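Local coordinates for SIR4-interacting protein SIF2 (Saccharomyces cerevisiae, PDB 1R5M) that serves as a WD40-repeat subunit of the Set3C corepressor complex and antagonizes telomeric silencing in yeast, at residues H118-L132 against V144-N158. Residues are numbered along the deposited sequence; the frame is centred on the assembly and turned at random.
Sequences HDGNSIVTGVENGEL and VLNFHRAPIVSVKWN
The imidazole of H118 presents its edge to the end of strand 152-157: O of N158 lies in the ring plane, 3.4 Å from CD2, while NE2 donates to O of W157 (3.2 Å) in a bent bond that reaches the carbonyl from above its plane. The indole of W157 is met obliquely, V124 CG2 standing 3.7 Å from CZ2 and S122 CB resting near CH2; its NE1 is taken by A115. At the H148 ring, L132 CD1 sits near the edge, while NE2 bonds OG of S166 and ND1 bonds OD2 of D168. With CG anti to its carbonyl carbon (chi1 -64°), L132 sends CD2 to I152 CG1 (3.8 Å) and V155 CG2 (4.1 Å). Replacing L132 by an alanine removes both methyls and is likely to leave a gap between I152, V155 and H148. A water bridges O of G130, O of L145 and N of F147, tying the turn 127-130 to the link into the next blade. In this WD40 beta-propeller the two backbone bonds of L132 with L145 lie within one blade; strand 122-127 meets the next blade's innermost strand, 152-157, through side chains, nearly antiparallel (161°), and H148, S166 and D168 are consistent with the His-Ser-Asp part of the WD40 tetrad.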
ATOM      1  N   HIS A 118       5.270  -7.867   9.881  1.00 11.06           N
ATOM      2  CA  HIS A 118       3.980  -7.956  10.561  1.00 13.64           C
ATOM      3  C   HIS A 118       4.054  -7.780  12.075  1.00 14.55           C
ATOM      4  O   HIS A 118       3.116  -7.287  12.698  1.00 15.91           O
ATOM      5  CB  HIS A 118       3.308  -9.285  10.211  1.00 16.75           C
ATOM      6  CG  HIS A 118       2.878  -9.377   8.780  1.00 20.56           C
ATOM      7  ND1 HIS A 118       1.893  -8.574   8.248  1.00 24.42           N
ATOM      8  CD2 HIS A 118       3.315 -10.160   7.765  1.00 23.92           C
ATOM      9  CE1 HIS A 118       1.741  -8.857   6.966  1.00 25.03           C
ATOM     10  NE2 HIS A 118       2.593  -9.816   6.649  1.00 25.04           N
ATOM     11  N   ASP A 119       5.179  -8.173  12.656  1.00 14.36           N
ATOM     12  CA  ASP A 119       5.396  -8.073  14.097  1.00 14.82           C
ATOM     13  C   ASP A 119       5.832  -6.667  14.509  1.00 13.98           C
ATOM     14  O   ASP A 119       5.904  -6.356  15.701  1.00 15.68           O
ATOM     15  CB  ASP A 119       6.483  -9.050  14.493  1.00 15.24           C
ATOM     16  CG  ASP A 119       7.719  -8.868  13.647  1.00 16.77           C
ATOM     17  OD1 ASP A 119       7.746  -9.386  12.510  1.00 23.28           O
ATOM     18  OD2 ASP A 119       8.646  -8.181  14.102  1.00 19.42           O
ATOM     19  N   GLY A 120       6.156  -5.835  13.522  1.00 12.11           N
ATOM     20  CA  GLY A 120       6.572  -4.472  13.797  1.00 11.22           C
ATOM     21  C   GLY A 120       7.980  -4.286  14.333  1.00 10.45           C
ATOM     22  O   GLY A 120       8.356  -3.174  14.688  1.00 11.19           O
ATOM     23  N   ASN A 121       8.770  -5.353  14.387  1.00 10.68           N
ATOM     24  CA  ASN A 121      10.129  -5.234  14.908  1.00 10.69           C
ATOM     25  C   ASN A 121      11.193  -4.951  13.858  1.00  9.96           C
ATOM     26  O   ASN A 121      12.295  -4.514  14.196  1.00 11.05           O
ATOM     27  CB  ASN A 121      10.513  -6.496  15.688  1.00 11.97           C
ATOM     28  CG  ASN A 121       9.759  -6.615  16.993  1.00 12.86           C
ATOM     29  OD1 ASN A 121       9.810  -5.715  17.830  1.00 16.13           O
ATOM     30  ND2 ASN A 121       9.051  -7.726  17.177  1.00 16.39           N
ATOM     31  N   SER A 122      10.863  -5.181  12.591  1.00  9.61           N
ATOM     32  CA  SER A 122      11.813  -4.949  11.510  1.00 10.37           C
ATOM     33  C   SER A 122      11.169  -4.164  10.382  1.00  9.22           C
ATOM     34  O   SER A 122       9.945  -4.144  10.246  1.00  9.98           O
ATOM     35  CB  SER A 122      12.314  -6.281  10.955  1.00 11.27           C
ATOM     36  OG  SER A 122      12.870  -7.079  11.990  1.00 11.91           O
ATOM     37  N   ILE A 123      11.995  -3.523   9.568  1.00  9.27           N
ATOM     38  CA  ILE A 123      11.485  -2.756   8.439  1.00  9.65           C
ATOM     39  C   ILE A 123      12.471  -2.795   7.279  1.00 10.14           C
ATOM     40  O   ILE A 123      13.685  -2.794   7.483  1.00  9.96           O
ATOM     41  CB  ILE A 123      11.193  -1.277   8.849  1.00  8.73           C
ATOM     42  CG1 ILE A 123      10.608  -0.511   7.655  1.00  9.63           C
ATOM     43  CG2 ILE A 123      12.459  -0.600   9.361  1.00 10.04           C
ATOM     44  CD1 ILE A 123      10.079   0.874   8.010  1.00 10.60           C
ATOM     45  N   VAL A 124      11.940  -2.873   6.064  1.00  9.48           N
ATOM     46  CA  VAL A 124      12.761  -2.881   4.859  1.00  8.73           C
ATOM     47  C   VAL A 124      12.576  -1.542   4.157  1.00  9.93           C
ATOM     48  O   VAL A 124      11.459  -1.027   4.073  1.00 11.18           O
ATOM     49  CB  VAL A 124      12.325  -3.994   3.865  1.00  9.54           C
ATOM     50  CG1 VAL A 124      13.014  -3.794   2.513  1.00  9.98           C
ATOM     51  CG2 VAL A 124      12.674  -5.364   4.424  1.00 10.87           C
ATOM     52  N   THR A 125      13.674  -0.973   3.675  1.00  8.52           N
ATOM     53  CA  THR A 125      13.618   0.277   2.928  1.00  9.44           C
ATOM     54  C   THR A 125      14.255   0.004   1.569  1.00  9.75           C
ATOM     55  O   THR A 125      15.241  -0.735   1.471  1.00 10.21           O
ATOM     56  CB  THR A 125      14.374   1.433   3.640  1.00  9.94           C
ATOM     57  OG1 THR A 125      15.736   1.058   3.883  1.00 10.34           O
ATOM     58  CG2 THR A 125      13.693   1.778   4.960  1.00 11.07           C
ATOM     59  N   GLY A 126      13.662   0.570   0.521  1.00  9.72           N
ATOM     60  CA  GLY A 126      14.179   0.394  -0.826  1.00  9.71           C
ATOM     61  C   GLY A 126      14.403   1.749  -1.472  1.00 10.50           C
ATOM     62  O   GLY A 126      13.652   2.691  -1.211  1.00 10.63           O
ATOM     63  N   VAL A 127      15.427   1.854  -2.313  1.00 10.10           N
ATOM     64  CA  VAL A 127      15.741   3.115  -2.982  1.00 11.10           C
ATOM     65  C   VAL A 127      15.682   3.011  -4.501  1.00 11.10           C
ATOM     66  O   VAL A 127      15.532   1.926  -5.061  1.00 11.01           O
ATOM     67  CB  VAL A 127      17.141   3.641  -2.572  1.00 11.12           C
ATOM     68  CG1 VAL A 127      17.129   4.046  -1.111  1.00 12.26           C
ATOM     69  CG2 VAL A 127      18.207   2.567  -2.820  1.00 12.93           C
ATOM     70  N   GLU A 128      15.797   4.158  -5.165  1.00 12.11           N
ATOM     71  CA  GLU A 128      15.748   4.203  -6.617  1.00 12.60           C
ATOM     72  C   GLU A 128      16.745   3.300  -7.331  1.00 12.26           C
ATOM     73  O   GLU A 128      16.429   2.767  -8.393  1.00 12.31           O
ATOM     74  CB  GLU A 128      15.960   5.631  -7.119  1.00 16.22           C
ATOM     75  CG  GLU A 128      14.839   6.592  -6.820  1.00 20.71           C
ATOM     76  CD  GLU A 128      15.031   7.901  -7.556  1.00 21.89           C
ATOM     77  OE1 GLU A 128      14.799   7.933  -8.784  1.00 26.41           O
ATOM     78  OE2 GLU A 128      15.432   8.890  -6.913  1.00 23.37           O
ATOM     79  N   ASN A 129      17.947   3.129  -6.781  1.00 11.43           N
ATOM     80  CA  ASN A 129      18.917   2.285  -7.471  1.00 12.04           C
ATOM     81  C   ASN A 129      18.655   0.793  -7.323  1.00 11.59           C
ATOM     82  O   ASN A 129      19.347  -0.023  -7.935  1.00 12.73           O
ATOM     83  CB  ASN A 129      20.368   2.627  -7.065  1.00 12.39           C
ATOM     84  CG  ASN A 129      20.717   2.210  -5.643  1.00 12.69           C
ATOM     85  OD1 ASN A 129      20.355   1.125  -5.187  1.00 13.21           O
ATOM     86  ND2 ASN A 129      21.455   3.069  -4.948  1.00 11.92           N
ATOM     87  N   GLY A 130      17.650   0.442  -6.519  1.00 10.40           N
ATOM     88  CA  GLY A 130      17.293  -0.956  -6.341  1.00 10.77           C
ATOM     89  C   GLY A 130      17.686  -1.619  -5.037  1.00  9.44           C
ATOM     90  O   GLY A 130      17.171  -2.687  -4.699  1.00  9.71           O
ATOM     91  N   GLU A 131      18.593  -0.999  -4.294  1.00  9.29           N
ATOM     92  CA  GLU A 131      19.042  -1.572  -3.036  1.00  9.14           C
ATOM     93  C   GLU A 131      17.971  -1.628  -1.958  1.00  9.85           C
ATOM     94  O   GLU A 131      17.147  -0.724  -1.827  1.00  9.69           O
ATOM     95  CB  GLU A 131      20.232  -0.784  -2.490  1.00  9.62           C
ATOM     96  CG  GLU A 131      20.833  -1.379  -1.221  1.00 10.38           C
ATOM     97  CD  GLU A 131      21.893  -0.491  -0.611  1.00 12.02           C
ATOM     98  OE1 GLU A 131      21.554   0.636  -0.197  1.00 11.50           O
ATOM     99  OE2 GLU A 131      23.066  -0.916  -0.545  1.00 11.99           O
ATOM    100  N   LEU A 132      18.003  -2.703  -1.178  1.00  9.48           N
ATOM    101  CA  LEU A 132      17.089  -2.882  -0.061  1.00  9.43           C
ATOM    102  C   LEU A 132      17.947  -3.004   1.194  1.00  9.74           C
ATOM    103  O   LEU A 132      19.025  -3.601   1.156  1.00 10.46           O
ATOM    104  CB  LEU A 132      16.280  -4.174  -0.215  1.00  9.99           C
ATOM    105  CG  LEU A 132      15.312  -4.318  -1.388  1.00  9.18           C
ATOM    106  CD1 LEU A 132      14.901  -5.784  -1.514  1.00 10.90           C
ATOM    107  CD2 LEU A 132      14.093  -3.434  -1.175  1.00 11.22           C
ATOM    108  N   VAL A 144      21.867  -6.093   4.329  1.00 11.46           N
ATOM    109  CA  VAL A 144      21.785  -5.318   3.098  1.00 11.77           C
ATOM    110  C   VAL A 144      21.460  -6.328   2.010  1.00 13.01           C
ATOM    111  O   VAL A 144      22.201  -7.293   1.812  1.00 14.22           O
ATOM    112  CB  VAL A 144      23.114  -4.607   2.773  1.00 11.09           C
ATOM    113  CG1 VAL A 144      22.986  -3.836   1.463  1.00 12.64           C
ATOM    114  CG2 VAL A 144      23.485  -3.662   3.902  1.00 11.41           C
ATOM    115  N   LEU A 145      20.337  -6.113   1.329  1.00 12.04           N
ATOM    116  CA  LEU A 145      19.862  -7.000   0.268  1.00 12.91           C
ATOM    117  C   LEU A 145      19.910  -6.276  -1.071  1.00 13.67           C
ATOM    118  O   LEU A 145      18.956  -5.595  -1.456  1.00 14.87           O
ATOM    119  CB  LEU A 145      18.428  -7.445   0.576  1.00 13.89           C
ATOM    120  CG  LEU A 145      18.224  -8.508   1.669  1.00 15.61           C
ATOM    121  CD1 LEU A 145      18.880  -8.090   2.971  1.00 17.39           C
ATOM    122  CD2 LEU A 145      16.731  -8.728   1.872  1.00 16.06           C
ATOM    123  N   ASN A 146      21.011  -6.446  -1.792  1.00 12.85           N
ATOM    124  CA  ASN A 146      21.183  -5.758  -3.064  1.00 13.54           C
ATOM    125  C   ASN A 146      21.225  -6.672  -4.284  1.00 14.68           C
ATOM    126  O   ASN A 146      22.156  -7.457  -4.456  1.00 18.35           O
ATOM    127  CB  ASN A 146      22.455  -4.909  -2.996  1.00 14.39           C
ATOM    128  CG  ASN A 146      22.527  -3.887  -4.103  1.00 18.05           C
ATOM    129  OD1 ASN A 146      21.544  -3.205  -4.392  1.00 17.99           O
ATOM    130  ND2 ASN A 146      23.695  -3.765  -4.726  1.00 18.22           N
ATOM    131  N   PHE A 147      20.203  -6.563  -5.127  1.00 13.57           N
ATOM    132  CA  PHE A 147      20.123  -7.358  -6.346  1.00 13.39           C
ATOM    133  C   PHE A 147      19.364  -6.581  -7.421  1.00 13.94           C
ATOM    134  O   PHE A 147      19.737  -6.604  -8.595  1.00 14.03           O
ATOM    135  CB  PHE A 147      19.432  -8.697  -6.080  1.00 15.08           C
ATOM    136  CG  PHE A 147      19.635  -9.704  -7.174  1.00 19.03           C
ATOM    137  CD1 PHE A 147      20.889 -10.272  -7.386  1.00 19.47           C
ATOM    138  CD2 PHE A 147      18.586 -10.069  -8.006  1.00 21.56           C
ATOM    139  CE1 PHE A 147      21.094 -11.189  -8.414  1.00 22.94           C
ATOM    140  CE2 PHE A 147      18.779 -10.986  -9.040  1.00 23.57           C
ATOM    141  CZ  PHE A 147      20.036 -11.546  -9.243  1.00 23.21           C
ATOM    142  N   HIS A 148      18.297  -5.893  -7.020  1.00 12.33           N
ATOM    143  CA  HIS A 148      17.515  -5.093  -7.961  1.00 12.02           C
ATOM    144  C   HIS A 148      18.378  -3.957  -8.496  1.00 11.76           C
ATOM    145  O   HIS A 148      19.264  -3.468  -7.800  1.00 12.60           O
ATOM    146  CB  HIS A 148      16.304  -4.466  -7.265  1.00 11.32           C
ATOM    147  CG  HIS A 148      15.241  -5.444  -6.877  1.00 11.59           C
ATOM    148  ND1 HIS A 148      14.310  -5.928  -7.773  1.00 11.20           N
ATOM    149  CD2 HIS A 148      14.941  -6.004  -5.681  1.00 11.32           C
ATOM    150  CE1 HIS A 148      13.480  -6.741  -7.142  1.00 11.97           C
ATOM    151  NE2 HIS A 148      13.841  -6.803  -5.873  1.00 12.24           N
ATOM    152  N   ARG A 149      18.099  -3.528  -9.724  1.00 13.27           N
ATOM    153  CA  ARG A 149      18.834  -2.427 -10.334  1.00 15.03           C
ATOM    154  C   ARG A 149      17.873  -1.370 -10.871  1.00 15.55           C
ATOM    155  O   ARG A 149      18.218  -0.590 -11.758  1.00 16.83           O
ATOM    156  CB  ARG A 149      19.743  -2.940 -11.455  1.00 16.95           C
ATOM    157  CG  ARG A 149      20.903  -3.791 -10.953  1.00 21.01           C
ATOM    158  CD  ARG A 149      22.072  -3.742 -11.923  1.00 24.19           C
ATOM    159  NE  ARG A 149      21.767  -4.373 -13.206  1.00 26.24           N
ATOM    160  CZ  ARG A 149      21.796  -5.684 -13.421  1.00 27.30           C
ATOM    161  NH1 ARG A 149      22.117  -6.513 -12.437  1.00 24.95           N
ATOM    162  NH2 ARG A 149      21.515  -6.166 -14.626  1.00 26.57           N
ATOM    163  N   ALA A 150      16.664  -1.355 -10.319  1.00 13.18           N
ATOM    164  CA  ALA A 150      15.634  -0.395 -10.706  1.00 12.67           C
ATOM    165  C   ALA A 150      14.851  -0.024  -9.443  1.00 12.42           C
ATOM    166  O   ALA A 150      14.906  -0.740  -8.443  1.00 11.18           O
ATOM    167  CB  ALA A 150      14.705  -1.010 -11.755  1.00 12.72           C
ATOM    168  N   PRO A 151      14.120   1.101  -9.466  1.00 11.60           N
ATOM    169  CA  PRO A 151      13.345   1.531  -8.296  1.00 11.35           C
ATOM    170  C   PRO A 151      12.423   0.458  -7.722  1.00 10.96           C
ATOM    171  O   PRO A 151      11.698  -0.210  -8.454  1.00 10.89           O
ATOM    172  CB  PRO A 151      12.568   2.735  -8.819  1.00 11.85           C
ATOM    173  CG  PRO A 151      13.506   3.311  -9.831  1.00 11.76           C
ATOM    174  CD  PRO A 151      14.006   2.086 -10.559  1.00 12.26           C
ATOM    175  N   ILE A 152      12.455   0.314  -6.402  1.00 10.90           N
ATOM    176  CA  ILE A 152      11.627  -0.672  -5.715  1.00 11.18           C
ATOM    177  C   ILE A 152      10.198  -0.153  -5.625  1.00 11.81           C
ATOM    178  O   ILE A 152       9.971   0.976  -5.185  1.00 13.02           O
ATOM    179  CB  ILE A 152      12.165  -0.932  -4.296  1.00 10.14           C
ATOM    180  CG1 ILE A 152      13.625  -1.385  -4.373  1.00 11.23           C
ATOM    181  CG2 ILE A 152      11.303  -1.971  -3.594  1.00 11.02           C
ATOM    182  CD1 ILE A 152      13.838  -2.648  -5.188  1.00 12.27           C
ATOM    183  N   VAL A 153       9.237  -0.974  -6.041  1.00 11.52           N
ATOM    184  CA  VAL A 153       7.833  -0.567  -6.004  1.00 12.89           C
ATOM    185  C   VAL A 153       7.008  -1.301  -4.956  1.00 13.77           C
ATOM    186  O   VAL A 153       6.045  -0.746  -4.423  1.00 16.15           O
ATOM    187  CB  VAL A 153       7.138  -0.762  -7.379  1.00 14.05           C
ATOM    188  CG1 VAL A 153       7.861   0.034  -8.447  1.00 16.10           C
ATOM    189  CG2 VAL A 153       7.099  -2.230  -7.754  1.00 17.19           C
ATOM    190  N   SER A 154       7.376  -2.541  -4.653  1.00 11.82           N
ATOM    191  CA  SER A 154       6.624  -3.314  -3.677  1.00 11.74           C
ATOM    192  C   SER A 154       7.507  -4.274  -2.891  1.00 11.01           C
ATOM    193  O   SER A 154       8.448  -4.855  -3.431  1.00 11.31           O
ATOM    194  CB  SER A 154       5.512  -4.099  -4.388  1.00 13.55           C
ATOM    195  OG  SER A 154       4.691  -4.794  -3.461  1.00 15.58           O
ATOM    196  N   VAL A 155       7.199  -4.413  -1.605  1.00 10.43           N
ATOM    197  CA  VAL A 155       7.908  -5.327  -0.711  1.00 10.05           C
ATOM    198  C   VAL A 155       6.859  -5.901   0.232  1.00 10.30           C
ATOM    199  O   VAL A 155       6.162  -5.151   0.918  1.00 11.65           O
ATOM    200  CB  VAL A 155       8.982  -4.613   0.136  1.00  9.38           C
ATOM    201  CG1 VAL A 155       9.579  -5.592   1.149  1.00 11.66           C
ATOM    202  CG2 VAL A 155      10.076  -4.067  -0.764  1.00 11.63           C
ATOM    203  N   LYS A 156       6.738  -7.225   0.254  1.00 10.14           N
ATOM    204  CA  LYS A 156       5.760  -7.886   1.115  1.00 10.07           C
ATOM    205  C   LYS A 156       6.433  -8.951   1.979  1.00 10.20           C
ATOM    206  O   LYS A 156       7.212  -9.766   1.482  1.00  9.53           O
ATOM    207  CB  LYS A 156       4.653  -8.539   0.273  1.00 11.91           C
ATOM    208  CG  LYS A 156       3.796  -7.572  -0.553  1.00 14.56           C
ATOM    209  CD  LYS A 156       2.929  -6.694   0.336  1.00 14.46           C
ATOM    210  CE  LYS A 156       1.990  -5.791  -0.477  1.00 13.77           C
ATOM    211  NZ  LYS A 156       0.905  -6.522  -1.200  1.00 15.02           N
ATOM    212  N   TRP A 157       6.123  -8.927   3.272  1.00 10.78           N
ATOM    213  CA  TRP A 157       6.662  -9.888   4.233  1.00 10.86           C
ATOM    214  C   TRP A 157       5.726 -11.077   4.369  1.00 11.81           C
ATOM    215  O   TRP A 157       4.506 -10.919   4.301  1.00 11.95           O
ATOM    216  CB  TRP A 157       6.767  -9.269   5.625  1.00 11.11           C
ATOM    217  CG  TRP A 157       7.836  -8.265   5.828  1.00 10.92           C
ATOM    218  CD1 TRP A 157       7.813  -6.948   5.472  1.00 10.79           C
ATOM    219  CD2 TRP A 157       9.064  -8.475   6.525  1.00  9.68           C
ATOM    220  NE1 TRP A 157       8.954  -6.319   5.917  1.00 10.87           N
ATOM    221  CE2 TRP A 157       9.739  -7.235   6.567  1.00  9.66           C
ATOM    222  CE3 TRP A 157       9.660  -9.593   7.124  1.00 10.30           C
ATOM    223  CZ2 TRP A 157      10.982  -7.080   7.187  1.00 11.62           C
ATOM    224  CZ3 TRP A 157      10.897  -9.440   7.741  1.00 10.05           C
ATOM    225  CH2 TRP A 157      11.544  -8.191   7.767  1.00 10.64           C
ATOM    226  N   ASN A 158       6.282 -12.264   4.588  1.00 12.22           N
ATOM    227  CA  ASN A 158       5.429 -13.427   4.776  1.00 13.82           C
ATOM    228  C   ASN A 158       5.014 -13.471   6.247  1.00 16.55           C
ATOM    229  O   ASN A 158       5.501 -12.681   7.059  1.00 15.47           O
ATOM    230  CB  ASN A 158       6.147 -14.713   4.335  1.00 15.14           C
ATOM    231  CG  ASN A 158       7.139 -15.226   5.354  1.00 16.35           C
ATOM    232  OD1 ASN A 158       7.776 -14.457   6.070  1.00 15.75           O
ATOM    233  ND2 ASN A 158       7.289 -16.546   5.407  1.00 19.26           N
TER
HETATM  234  O   HOH W   1       6.390 -10.402   8.878  1.00 16.23           O
HETATM  235  O   HOH W   2      21.223  -1.665  -6.703  1.00 22.30           O
HETATM  236  O   HOH W   3      21.098   0.412 -10.070  1.00 34.09           O
HETATM  237  O   HOH W   4      17.826  -5.243  -4.035  1.00 10.05           O